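Local coordinates for TT1561 protein (Thermus thermophilus, PDB 1UF3) that is of unknown function but binds calcium ions and is predicted to be a metal-dependent phosphoesterase of the calcineurin superfamily, at residues L183-G188 and W200-G205; A37-L42 and L154-P159; K189-E194 and E209-L214; R3-I8 and L215-R220. All blocks are in the same frame, centred on the assembly; numbering follows the deposited sequence.

Interaction 1: L183-G188 and W200-G205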
loop_
_atom_site.group_PDB
_atom_site.type_symbol
_atom_site.label_atom_id
_atom_site.label_comp_id
_atom_site.label_asym_id
_atom_site.label_seq_id
_atom_site.Cartn_x
_atom_site.Cartn_y
_atom_site.Cartn_z
ATOM N N LEU A 183 -3.695 21.758 18.813
ATOM C CA LEU A 183 -4.212 22.515 17.675
ATOM C C LEU A 183 -5.626 22.981 17.994
ATOM O O LEU A 183 -6.389 22.289 18.667
ATOM C CB LEU A 183 -4.218 21.668 16.396
ATOM C CG LEU A 183 -5.163 22.104 15.259
ATOM C CD1 LEU A 183 -4.674 23.432 14.623
ATOM C CD2 LEU A 183 -5.241 21.011 14.211
ATOM N N VAL A 184 -5.947 24.188 17.546
ATOM C CA VAL A 184 -7.271 24.761 17.737
ATOM C C VAL A 184 -7.649 25.303 16.363
ATOM O O VAL A 184 -6.910 26.114 15.770
ATOM C CB VAL A 184 -7.263 25.942 18.748
ATOM C CG1 VAL A 184 -8.698 26.517 18.911
ATOM C CG2 VAL A 184 -6.750 25.476 20.092
ATOM N N LEU A 185 -8.761 24.827 15.825
ATOM C CA LEU A 185 -9.226 25.312 14.527
ATOM C C LEU A 185 -10.455 26.208 14.766
ATOM O O LEU A 185 -11.359 25.844 15.529
ATOM C CB LEU A 185 -9.606 24.132 13.618
ATOM C CG LEU A 185 -8.466 23.453 12.845
ATOM C CD1 LEU A 185 -8.952 22.150 12.218
ATOM C CD2 LEU A 185 -7.969 24.389 11.747
ATOM N N VAL A 186 -10.493 27.382 14.145
ATOM C CA VAL A 186 -11.659 28.264 14.333
ATOM C C VAL A 186 -12.159 28.801 12.995
ATOM O O VAL A 186 -11.447 28.808 11.998
ATOM C CB VAL A 186 -11.339 29.477 15.285
ATOM C CG1 VAL A 186 -11.013 28.985 16.685
ATOM C CG2 VAL A 186 -10.184 30.308 14.710
ATOM N N ALA A 187 -13.406 29.234 12.971
ATOM C CA ALA A 187 -13.983 29.785 11.751
ATOM C C ALA A 187 -13.394 31.165 11.442
ATOM O O ALA A 187 -13.046 31.918 12.342
ATOM C CB ALA A 187 -15.509 29.904 11.906
ATOM N N GLY A 188 -13.287 31.494 10.167
ATOM C CA GLY A 188 -12.780 32.806 9.818
ATOM C C GLY A 188 -12.352 32.916 8.374
ATOM O O GLY A 188 -12.061 31.907 7.729
ATOM N N TRP A 200 -1.398 25.865 18.976
ATOM C CA TRP A 200 -1.363 26.371 17.612
ATOM C C TRP A 200 -2.816 26.672 17.205
ATOM O O TRP A 200 -3.647 25.766 17.103
ATOM C CB TRP A 200 -0.760 25.320 16.681
ATOM C CG TRP A 200 -0.596 25.738 15.232
ATOM C CD1 TRP A 200 -0.261 26.983 14.766
ATOM C CD2 TRP A 200 -0.650 24.885 14.073
ATOM N NE1 TRP A 200 -0.094 26.955 13.410
ATOM C CE2 TRP A 200 -0.325 25.682 12.954
ATOM C CE3 TRP A 200 -0.931 23.525 13.878
ATOM C CZ2 TRP A 200 -0.271 25.172 11.662
ATOM C CZ3 TRP A 200 -0.871 23.004 12.569
ATOM C CH2 TRP A 200 -0.545 23.825 11.486
ATOM N N VAL A 201 -3.133 27.946 17.006
ATOM C CA VAL A 201 -4.487 28.336 16.614
ATOM C C VAL A 201 -4.500 28.669 15.138
ATOM O O VAL A 201 -3.768 29.554 14.666
ATOM C CB VAL A 201 -4.985 29.538 17.408
ATOM C CG1 VAL A 201 -6.409 29.901 16.970
ATOM C CG2 VAL A 201 -4.939 29.229 18.877
ATOM N N VAL A 202 -5.343 27.947 14.415
ATOM C CA VAL A 202 -5.457 28.086 12.978
ATOM C C VAL A 202 -6.837 28.516 12.490
ATOM O O VAL A 202 -7.869 28.008 12.946
ATOM C CB VAL A 202 -5.115 26.738 12.263
ATOM C CG1 VAL A 202 -5.339 26.873 10.743
ATOM C CG2 VAL A 202 -3.652 26.315 12.583
ATOM N N VAL A 203 -6.826 29.477 11.572
ATOM C CA VAL A 203 -8.027 29.971 10.910
ATOM C C VAL A 203 -7.750 29.350 9.553
ATOM O O VAL A 203 -6.914 29.830 8.787
ATOM C CB VAL A 203 -8.033 31.530 10.852
ATOM C CG1 VAL A 203 -9.119 32.017 9.932
ATOM C CG2 VAL A 203 -8.250 32.090 12.256
ATOM N N PRO A 204 -8.411 28.227 9.256
ATOM C CA PRO A 204 -8.192 27.544 7.985
ATOM C C PRO A 204 -8.710 28.223 6.740
ATOM O O PRO A 204 -8.294 27.889 5.640
ATOM C CB PRO A 204 -8.839 26.185 8.225
ATOM C CG PRO A 204 -9.993 26.530 9.091
ATOM C CD PRO A 204 -9.363 27.480 10.097
ATOM N N GLY A 205 -9.613 29.179 6.911
ATOM C CA GLY A 205 -10.167 29.849 5.748
ATOM C C GLY A 205 -11.681 29.708 5.693
ATOM O O GLY A 205 -12.285 28.933 6.452
#
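Leu183 and Trp200 start a parallel pairing in which the leucines of one strand reach over the other. The side chain of Leu183 illustrates the reach. Its CB skirts the Trp200 carbonyl oxygen, and with CG set anti to the backbone N (chi1 159°) the branch turns across the strand. Leu183 CD1 then meets Trp200 O at 3.6 Å, and also touches Val202 CG2 and the ring carbon Trp200 CE3. Val202 CG2 itself sits over the centre of one face of the indole. Further along, Leu185 runs beside Val202, pointing the same way, and Leu185 CD2 meets Val202 CB at 3.7 Å. On the other face, Val184 meets Val201. The backbones are joined by three bonds: Val184 N to Trp200 O, Val186 N to Val202 O and, the straight one of the three, Val202 N to Val184 O (2.8 Å, 177°). Beyond them Val186 CG2 touches Val203 CG2 at 3.6 Å. Leu215 of strand 211-216 covers the face bearing Leu183, Leu185, Trp200 and Val202, the apolar interior between two sheets that marks the metallophosphoesterase sandwich.

Interaction 2: A37-L42 and L154-P159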
loop_
_atom_site.group_PDB
_atom_site.type_symbol
_atom_site.label_atom_id
_atom_site.label_comp_id
_atom_site.label_asym_id
_atom_site.label_seq_id
_atom_site.Cartn_x
_atom_site.Cartn_y
_atom_site.Cartn_z
ATOM N N ALA A 37 -11.050 18.500 8.765
ATOM C CA ALA A 37 -11.684 19.149 9.896
ATOM C C ALA A 37 -12.507 20.278 9.292
ATOM O O ALA A 37 -11.999 21.066 8.493
ATOM C CB ALA A 37 -10.650 19.689 10.863
ATOM N N LEU A 38 -13.782 20.352 9.650
ATOM C CA LEU A 38 -14.629 21.385 9.070
ATOM C C LEU A 38 -15.494 22.093 10.113
ATOM O O LEU A 38 -16.226 21.464 10.891
ATOM C CB LEU A 38 -15.471 20.765 7.949
ATOM C CG LEU A 38 -16.307 21.689 7.060
ATOM C CD1 LEU A 38 -16.741 20.983 5.745
ATOM C CD2 LEU A 38 -17.479 22.140 7.879
ATOM N N ILE A 39 -15.368 23.419 10.125
ATOM C CA ILE A 39 -16.071 24.289 11.056
ATOM C C ILE A 39 -17.271 24.937 10.365
ATOM O O ILE A 39 -17.149 25.368 9.228
ATOM C CB ILE A 39 -15.132 25.430 11.552
ATOM C CG1 ILE A 39 -13.818 24.857 12.112
ATOM C CG2 ILE A 39 -15.819 26.212 12.645
ATOM C CD1 ILE A 39 -13.990 24.088 13.422
ATOM N N GLY A 40 -18.414 25.020 11.051
ATOM C CA GLY A 40 -19.596 25.630 10.445
ATOM C C GLY A 40 -19.401 27.123 10.169
ATOM O O GLY A 40 -18.313 27.646 10.386
ATOM N N ASN A 41 -20.425 27.827 9.690
ATOM C CA ASN A 41 -21.750 27.274 9.401
ATOM C C ASN A 41 -21.694 26.315 8.229
ATOM O O ASN A 41 -21.204 26.662 7.160
ATOM C CB ASN A 41 -22.742 28.404 9.043
ATOM C CG ASN A 41 -22.829 29.474 10.110
ATOM O OD1 ASN A 41 -23.232 29.212 11.244
ATOM N ND2 ASN A 41 -22.451 30.699 9.749
ATOM N N LEU A 42 -22.188 25.097 8.419
ATOM C CA LEU A 42 -22.197 24.157 7.309
ATOM C C LEU A 42 -23.248 24.645 6.311
ATOM O O LEU A 42 -23.033 24.636 5.105
ATOM C CB LEU A 42 -22.600 22.752 7.774
ATOM C CG LEU A 42 -21.600 21.864 8.531
ATOM C CD1 LEU A 42 -21.207 22.493 9.858
ATOM C CD2 LEU A 42 -22.258 20.495 8.763
ATOM N N LEU A 154 -12.116 22.090 18.064
ATOM C CA LEU A 154 -12.800 22.736 16.940
ATOM C C LEU A 154 -13.821 23.702 17.527
ATOM O O LEU A 154 -14.675 23.312 18.303
ATOM C CB LEU A 154 -13.521 21.714 16.049
ATOM C CG LEU A 154 -12.718 21.172 14.866
ATOM C CD1 LEU A 154 -11.638 20.219 15.386
ATOM C CD2 LEU A 154 -13.650 20.462 13.882
ATOM N N PHE A 155 -13.713 24.976 17.192
ATOM C CA PHE A 155 -14.673 25.962 17.699
ATOM C C PHE A 155 -15.084 26.841 16.533
ATOM O O PHE A 155 -14.351 26.987 15.542
ATOM C CB PHE A 155 -14.063 26.946 18.706
ATOM C CG PHE A 155 -13.554 26.339 19.955
ATOM C CD1 PHE A 155 -12.212 26.526 20.318
ATOM C CD2 PHE A 155 -14.415 25.709 20.837
ATOM C CE1 PHE A 155 -11.753 26.104 21.544
ATOM C CE2 PHE A 155 -13.970 25.282 22.058
ATOM C CZ PHE A 155 -12.623 25.483 22.423
ATOM N N HIS A 156 -16.250 27.449 16.656
ATOM C CA HIS A 156 -16.628 28.367 15.614
ATOM C C HIS A 156 -16.062 29.737 16.043
ATOM O O HIS A 156 -15.427 30.436 15.258
ATOM C CB HIS A 156 -18.130 28.459 15.465
ATOM C CG HIS A 156 -18.539 29.464 14.439
ATOM N ND1 HIS A 156 -18.690 30.804 14.734
ATOM C CD2 HIS A 156 -18.693 29.351 13.099
ATOM C CE1 HIS A 156 -18.918 31.471 13.614
ATOM N NE2 HIS A 156 -18.923 30.611 12.608
ATOM N N THR A 157 -16.281 30.069 17.307
ATOM C CA THR A 157 -15.878 31.316 17.931
ATOM C C THR A 157 -14.364 31.483 18.092
ATOM O O THR A 157 -13.696 30.631 18.670
ATOM C CB THR A 157 -16.562 31.410 19.295
ATOM O OG1 THR A 157 -17.980 31.407 19.089
ATOM C CG2 THR A 157 -16.147 32.676 20.058
HETATM N N MSE A 158 -13.828 32.581 17.567
HETATM C CA MSE A 158 -12.394 32.864 17.653
HETATM C C MSE A 158 -11.968 33.334 19.030
HETATM O O MSE A 158 -12.701 34.056 19.706
HETATM C CB MSE A 158 -12.005 33.962 16.676
HETATM C CG MSE A 158 -11.934 33.566 15.249
HETATM SE SE MSE A 158 -10.783 34.826 14.325
HETATM C CE MSE A 158 -9.190 34.580 15.377
ATOM N N PRO A 159 -10.764 32.938 19.468
ATOM C CA PRO A 159 -10.296 33.376 20.785
ATOM C C PRO A 159 -9.687 34.780 20.666
ATOM O O PRO A 159 -9.271 35.202 19.589
ATOM C CB PRO A 159 -9.240 32.338 21.135
ATOM C CG PRO A 159 -8.635 32.052 19.792
ATOM C CD PRO A 159 -9.857 31.922 18.907
#
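The carbonyl oxygen of Gly40 is approached by the imidazole edge of His156, with CD2 of His156 3.2 Å from Gly40 O and near the ring plane, while NE2 stays farther off at 3.8 Å. No hydrogen bond crosses between 37-42 and 154-159. The two segments are the C-terminal ends of strands from the two facing sheets of the metallophosphoesterase sandwich, where loops of this family gather around the metal centre. Gly40-Asn41 and His156 probably occupy the places of family signature residues. A calcium ion lies about 10 Å from the Asn41 side chain, and Lys45, Ala47 and Ala75, close by, form a calcium site. A cis peptide joins Gly40 to Asn41, and the turn is secured from outside: Asn41 OD1 takes the N-H of Gln73, and Asn41 N gives its own to Asn13 OD1. His156 owes its place to CG lying anti to the backbone N (chi1 177°), which swings the ring across to the loop; Pro72 and Ala187 touch it as well. Beside the histidine the contact turns apolar. Ile39 forks, CG2 meeting Phe155 O at 3.3 Å and CD1 crossing over to Leu154. Ala37 CB adds a looser contact with Leu154 CD2 at 4.3 Å. The closest carbon-carbon approach is Ile39 CD1 to Leu154 CG, 3.5 Å, tighter than usual van der Waals contact.

Interaction 3: K189-E194 and E209-L214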
loop_
_atom_site.group_PDB
_atom_site.type_symbol
_atom_site.label_atom_id
_atom_site.label_comp_id
_atom_site.label_asym_id
_atom_site.label_seq_id
_atom_site.Cartn_x
_atom_site.Cartn_y
_atom_site.Cartn_z
ATOM N N LYS A 189 -12.314 34.150 7.872
ATOM C CA LYS A 189 -11.903 34.419 6.494
ATOM C C LYS A 189 -10.435 34.823 6.509
ATOM O O LYS A 189 -9.990 35.519 7.418
ATOM C CB LYS A 189 -12.765 35.537 5.883
ATOM C CG LYS A 189 -14.225 35.133 5.668
ATOM C CD LYS A 189 -15.070 36.271 5.089
ATOM C CE LYS A 189 -15.293 37.376 6.112
ATOM N NZ LYS A 189 -15.968 38.545 5.494
ATOM N N GLY A 190 -9.690 34.365 5.508
ATOM C CA GLY A 190 -8.268 34.655 5.428
ATOM C C GLY A 190 -7.480 33.623 6.215
ATOM O O GLY A 190 -7.465 33.667 7.453
ATOM N N GLN A 191 -6.826 32.696 5.519
ATOM C CA GLN A 191 -6.071 31.665 6.220
ATOM C C GLN A 191 -4.939 32.320 6.997
ATOM O O GLN A 191 -4.237 33.177 6.470
ATOM C CB GLN A 191 -5.482 30.633 5.248
ATOM C CG GLN A 191 -6.476 30.010 4.277
ATOM C CD GLN A 191 -6.589 30.806 2.985
ATOM O OE1 GLN A 191 -6.691 32.037 3.009
ATOM N NE2 GLN A 191 -6.570 30.116 1.863
ATOM N N LYS A 192 -4.775 31.924 8.254
ATOM C CA LYS A 192 -3.702 32.463 9.075
ATOM C C LYS A 192 -3.618 31.675 10.361
ATOM O O LYS A 192 -4.533 30.920 10.707
ATOM C CB LYS A 192 -3.931 33.938 9.398
ATOM C CG LYS A 192 -4.801 34.187 10.594
ATOM C CD LYS A 192 -6.180 34.611 10.199
ATOM C CE LYS A 192 -6.173 35.954 9.504
ATOM N NZ LYS A 192 -7.552 36.309 9.079
ATOM N N HIS A 193 -2.527 31.861 11.084
ATOM C CA HIS A 193 -2.358 31.117 12.310
ATOM C C HIS A 193 -1.380 31.786 13.245
ATOM O O HIS A 193 -0.489 32.525 12.816
ATOM C CB HIS A 193 -1.891 29.697 11.966
ATOM C CG HIS A 193 -0.567 29.649 11.272
ATOM N ND1 HIS A 193 0.610 29.359 11.930
ATOM C CD2 HIS A 193 -0.229 29.854 9.978
ATOM C CE1 HIS A 193 1.614 29.381 11.071
ATOM N NE2 HIS A 193 1.132 29.681 9.877
ATOM N N GLU A 194 -1.544 31.509 14.529
ATOM C CA GLU A 194 -0.667 32.067 15.547
ATOM C C GLU A 194 -0.582 31.094 16.705
ATOM O O GLU A 194 -1.375 30.165 16.792
ATOM C CB GLU A 194 -1.247 33.385 16.065
ATOM C CG GLU A 194 -1.265 34.503 15.050
ATOM C CD GLU A 194 0.010 35.320 15.111
ATOM O OE1 GLU A 194 1.046 34.861 14.587
ATOM O OE2 GLU A 194 -0.029 36.415 15.715
ATOM N N GLU A 209 -15.776 31.545 0.564
ATOM C CA GLU A 209 -14.915 32.453 -0.185
ATOM C C GLU A 209 -13.928 31.599 -0.960
ATOM O O GLU A 209 -12.975 32.119 -1.551
ATOM C CB GLU A 209 -14.150 33.383 0.757
ATOM C CG GLU A 209 -15.014 34.158 1.746
ATOM C CD GLU A 209 -15.939 35.177 1.079
ATOM O OE1 GLU A 209 -16.702 35.842 1.806
ATOM O OE2 GLU A 209 -15.906 35.310 -0.162
ATOM N N GLY A 210 -14.170 30.285 -0.940
ATOM C CA GLY A 210 -13.327 29.328 -1.632
ATOM C C GLY A 210 -12.030 28.932 -0.930
ATOM O O GLY A 210 -11.275 28.117 -1.449
ATOM N N GLU A 211 -11.770 29.483 0.248
ATOM C CA GLU A 211 -10.510 29.205 0.948
ATOM C C GLU A 211 -10.416 27.933 1.807
ATOM O O GLU A 211 -11.392 27.493 2.420
ATOM C CB GLU A 211 -10.143 30.377 1.860
ATOM C CG GLU A 211 -10.447 31.758 1.307
ATOM C CD GLU A 211 -10.273 32.835 2.360
ATOM O OE1 GLU A 211 -10.729 32.623 3.508
ATOM O OE2 GLU A 211 -9.684 33.895 2.043
ATOM N N TYR A 212 -9.205 27.383 1.861
ATOM C CA TYR A 212 -8.918 26.222 2.692
ATOM C C TYR A 212 -7.416 26.164 2.947
ATOM O O TYR A 212 -6.624 26.856 2.286
ATOM C CB TYR A 212 -9.390 24.922 2.014
ATOM C CG TYR A 212 -8.565 24.540 0.819
ATOM C CD1 TYR A 212 -7.436 23.737 0.952
ATOM C CD2 TYR A 212 -8.883 25.032 -0.439
ATOM C CE1 TYR A 212 -6.637 23.444 -0.148
ATOM C CE2 TYR A 212 -8.103 24.745 -1.544
ATOM C CZ TYR A 212 -6.979 23.954 -1.400
ATOM O OH TYR A 212 -6.216 23.701 -2.520
ATOM N N SER A 213 -7.043 25.327 3.908
ATOM C CA SER A 213 -5.659 25.118 4.290
ATOM C C SER A 213 -5.381 23.613 4.481
ATOM O O SER A 213 -6.282 22.818 4.767
ATOM C CB SER A 213 -5.366 25.821 5.627
ATOM O OG SER A 213 -5.574 27.234 5.597
ATOM N N LEU A 214 -4.125 23.235 4.305
ATOM C CA LEU A 214 -3.680 21.871 4.555
ATOM C C LEU A 214 -2.658 22.091 5.675
ATOM O O LEU A 214 -1.588 22.670 5.434
ATOM C CB LEU A 214 -2.994 21.258 3.336
ATOM C CG LEU A 214 -2.492 19.820 3.606
ATOM C CD1 LEU A 214 -3.693 18.843 3.722
ATOM C CD2 LEU A 214 -1.573 19.381 2.483
#
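Glu211 reaches across to the N-H of Gly190 and offers the syn side of its carboxylate, giving a short, straight bond from Gly190 N to Glu211 OE1 (2.8 Å, 173°). The side chain can span the gap because it stays extended beyond CG, while its first torsion is pulled in to -38°. The same OE1 also accepts from Asp206 N, so two backbone N-H groups grip one oxygen and should help to keep the carboxylate charged. Gln191 answers from the other segment: chi2 of 90° bends the chain so that the amide crosses Glu211 and NE2 can donate to Tyr212 O at 3.3 Å. The carbonyl oxygen lies close to the amide plane, yet the donor stands above the carbonyl plane and not on a lone pair. NE2 also rests against Glu211 CB at 3.6 Å, and Gln191 CG presses on Ser213 OG (3.2 Å), a hydroxyl bonded to Pro204 O. Lys189, kinked at chi3, crosses Glu209 with its aliphatic part; Lys189 NZ is 4.6 Å from Glu209 OE1, near but not in contact. Lys192 NZ bonds back to Gly190 O (3.1 Å). This surface contact thus ties the loop before strand 192-196 to the start of strand 211-216, with Gln191 touching strand 221-226 and Tyr212 packing on strand 7-12 and helix 27-31.

Interaction 4: R3-I8 and L215-R220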
loop_
_atom_site.group_PDB
_atom_site.type_symbol
_atom_site.label_atom_id
_atom_site.label_comp_id
_atom_site.label_asym_id
_atom_site.label_seq_id
_atom_site.Cartn_x
_atom_site.Cartn_y
_atom_site.Cartn_z
ATOM N N ARG A 3 -3.134 5.175 8.483
ATOM C CA ARG A 3 -1.905 5.512 9.202
ATOM C C ARG A 3 -2.122 6.717 10.113
ATOM O O ARG A 3 -3.236 7.240 10.185
ATOM C CB ARG A 3 -0.790 5.765 8.202
ATOM C CG ARG A 3 -0.472 4.504 7.384
ATOM C CD ARG A 3 0.563 4.758 6.322
ATOM N NE ARG A 3 0.693 3.617 5.417
ATOM C CZ ARG A 3 1.149 2.420 5.777
ATOM N NH1 ARG A 3 1.522 2.202 7.033
ATOM N NH2 ARG A 3 1.246 1.446 4.876
ATOM N N THR A 4 -1.080 7.156 10.816
ATOM C CA THR A 4 -1.204 8.284 11.748
ATOM C C THR A 4 -1.574 9.563 11.025
ATOM O O THR A 4 -1.247 9.750 9.868
ATOM C CB THR A 4 0.102 8.570 12.497
ATOM O OG1 THR A 4 1.207 8.330 11.608
ATOM C CG2 THR A 4 0.210 7.745 13.747
ATOM N N VAL A 5 -2.269 10.445 11.712
ATOM C CA VAL A 5 -2.651 11.704 11.096
ATOM C C VAL A 5 -1.521 12.732 11.210
ATOM O O VAL A 5 -1.098 13.048 12.315
ATOM C CB VAL A 5 -3.864 12.297 11.792
ATOM C CG1 VAL A 5 -4.127 13.719 11.240
ATOM C CG2 VAL A 5 -5.065 11.383 11.602
ATOM N N ARG A 6 -1.041 13.236 10.076
ATOM C CA ARG A 6 -0.010 14.263 10.069
ATOM C C ARG A 6 -0.533 15.519 9.367
ATOM O O ARG A 6 -0.283 16.634 9.827
ATOM C CB ARG A 6 1.272 13.800 9.354
ATOM C CG ARG A 6 2.334 14.926 9.304
ATOM C CD ARG A 6 3.758 14.470 8.899
ATOM N NE ARG A 6 4.611 15.637 8.672
ATOM C CZ ARG A 6 5.759 15.638 7.992
ATOM N NH1 ARG A 6 6.234 14.517 7.462
ATOM N NH2 ARG A 6 6.407 16.788 7.791
ATOM N N TYR A 7 -1.252 15.326 8.258
ATOM C CA TYR A 7 -1.805 16.428 7.485
ATOM C C TYR A 7 -3.313 16.480 7.576
ATOM O O TYR A 7 -3.993 15.463 7.416
ATOM C CB TYR A 7 -1.381 16.312 6.023
ATOM C CG TYR A 7 0.106 16.359 5.870
ATOM C CD1 TYR A 7 0.872 15.185 5.906
ATOM C CD2 TYR A 7 0.769 17.589 5.793
ATOM C CE1 TYR A 7 2.260 15.239 5.873
ATOM C CE2 TYR A 7 2.156 17.654 5.771
ATOM C CZ TYR A 7 2.898 16.473 5.816
ATOM O OH TYR A 7 4.267 16.546 5.839
ATOM N N ILE A 8 -3.833 17.669 7.844
ATOM C CA ILE A 8 -5.265 17.860 7.964
ATOM C C ILE A 8 -5.762 18.901 6.978
ATOM O O ILE A 8 -5.244 20.036 6.946
ATOM C CB ILE A 8 -5.626 18.324 9.356
ATOM C CG1 ILE A 8 -5.201 17.288 10.400
ATOM C CG2 ILE A 8 -7.095 18.591 9.450
ATOM C CD1 ILE A 8 -5.246 17.884 11.786
ATOM N N LEU A 215 -3.009 21.701 6.893
ATOM C CA LEU A 215 -2.115 21.868 8.024
ATOM C C LEU A 215 -1.133 20.712 8.172
ATOM O O LEU A 215 -1.500 19.537 8.012
ATOM C CB LEU A 215 -2.877 21.978 9.342
ATOM C CG LEU A 215 -4.324 22.418 9.539
ATOM C CD1 LEU A 215 -4.409 22.990 10.925
ATOM C CD2 LEU A 215 -4.803 23.402 8.491
ATOM N N ASP A 216 0.114 21.053 8.481
ATOM C CA ASP A 216 1.155 20.065 8.729
ATOM C C ASP A 216 1.303 20.086 10.249
ATOM O O ASP A 216 1.983 20.965 10.810
ATOM C CB ASP A 216 2.479 20.477 8.059
ATOM C CG ASP A 216 3.619 19.511 8.382
ATOM O OD1 ASP A 216 3.540 18.853 9.425
ATOM O OD2 ASP A 216 4.578 19.406 7.603
ATOM N N LEU A 217 0.651 19.143 10.920
ATOM C CA LEU A 217 0.676 19.068 12.376
ATOM C C LEU A 217 2.033 19.063 13.034
ATOM O O LEU A 217 2.239 19.752 14.025
ATOM C CB LEU A 217 -0.074 17.831 12.869
ATOM C CG LEU A 217 -1.568 17.946 13.113
ATOM C CD1 LEU A 217 -2.136 16.557 13.362
ATOM C CD2 LEU A 217 -1.824 18.860 14.311
ATOM N N ARG A 218 2.951 18.271 12.502
ATOM C CA ARG A 218 4.273 18.182 13.094
ATOM C C ARG A 218 5.049 19.484 12.977
ATOM O O ARG A 218 5.786 19.841 13.883
ATOM C CB ARG A 218 5.061 17.038 12.452
ATOM C CG ARG A 218 4.391 15.682 12.636
ATOM C CD ARG A 218 5.269 14.550 12.097
ATOM N NE ARG A 218 6.302 14.196 13.052
ATOM C CZ ARG A 218 7.401 13.515 12.757
ATOM N NH1 ARG A 218 7.623 13.106 11.519
ATOM N NH2 ARG A 218 8.280 13.242 13.714
ATOM N N ALA A 219 4.862 20.202 11.878
ATOM C CA ALA A 219 5.575 21.468 11.669
ATOM C C ALA A 219 4.812 22.723 12.093
ATOM O O ALA A 219 5.391 23.813 12.122
ATOM C CB ALA A 219 5.973 21.603 10.201
ATOM N N ARG A 220 3.531 22.569 12.432
ATOM C CA ARG A 220 2.691 23.703 12.785
ATOM C C ARG A 220 2.812 24.727 11.666
ATOM O O ARG A 220 2.968 25.935 11.902
ATOM C CB ARG A 220 3.111 24.313 14.120
ATOM C CG ARG A 220 2.916 23.360 15.263
ATOM C CD ARG A 220 3.139 24.026 16.576
ATOM N NE ARG A 220 2.863 23.090 17.655
ATOM C CZ ARG A 220 3.543 21.963 17.840
ATOM N NH1 ARG A 220 4.535 21.647 17.014
ATOM N NH2 ARG A 220 3.227 21.152 18.839
#
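Arg6 and Asp216 form a salt bridge in which NH2 of Arg6 meets the syn side of Asp216 OD2 at 3.2 Å, and a weak second bond joins Arg6 NE to Asp216 OD1 at 3.5 Å. The guanidinium and carboxylate planes stand 57° apart, so the pair is skewed rather than flat. An arginine chain extended from CG to NE carries the group there, and CZ of Tyr7 lies over one face of it, toward the rim. The tyrosine ring runs alongside Asp216, Tyr7 CE2 lying 3.5 Å from Asp216 CG. Arg218 crosses Arg6 at about a right angle, Arg6 CD touching Arg218 CD at 3.5 Å. The backbone beneath is the antiparallel pairing of strands 7-12 and 211-216 in a sheet of the metallophosphoesterase fold, the latter next to the edge strand 221-226: Ile8 and Leu215 exchange two bonds, and beyond the non-hydrogen-bonded pair of Tyr7 and Asp216, Leu217 N reaches Arg6 O at 2.9 Å. On the interior side Ile8 CD1 packs on Leu217 CD1 at 3.7 Å. Asp216 also turns the chain after its strand, since its OD1 accepts from Ala219 N (3.1 Å) in an Asx motif. Further out, Asp34, a calcium ligand, takes the N-H groups of both Arg6 and Tyr7 on OD2. Across the subunit boundary Arg6 NH2 bonds Ala33 O, and Arg218 NH2 bonds Ala62 O, of a neighbouring subunit.

In the fold
Interactions 1 and 2 are core contacts; they share a sheet through the neighbouring strands 183-186 and 151-155, but 1 joins strands within it by regular backbone bonds, whereas 2 faces one sheet with the other and has only packing. Interactions 3 and 4 use opposite ends of strand 211-216. Interaction 3 lies at the surface and depends on carboxylate and amide groups reaching backbone atoms. Leu215 is packing shared by 4 and 1, while strands 199-203 and 192-196, neighbours in one sheet, link 1 to 3. Burial and polarity do not run together: 4 is buried yet polar, at a subunit boundary near a calcium site, whereas 1 and 2 are largely apolar.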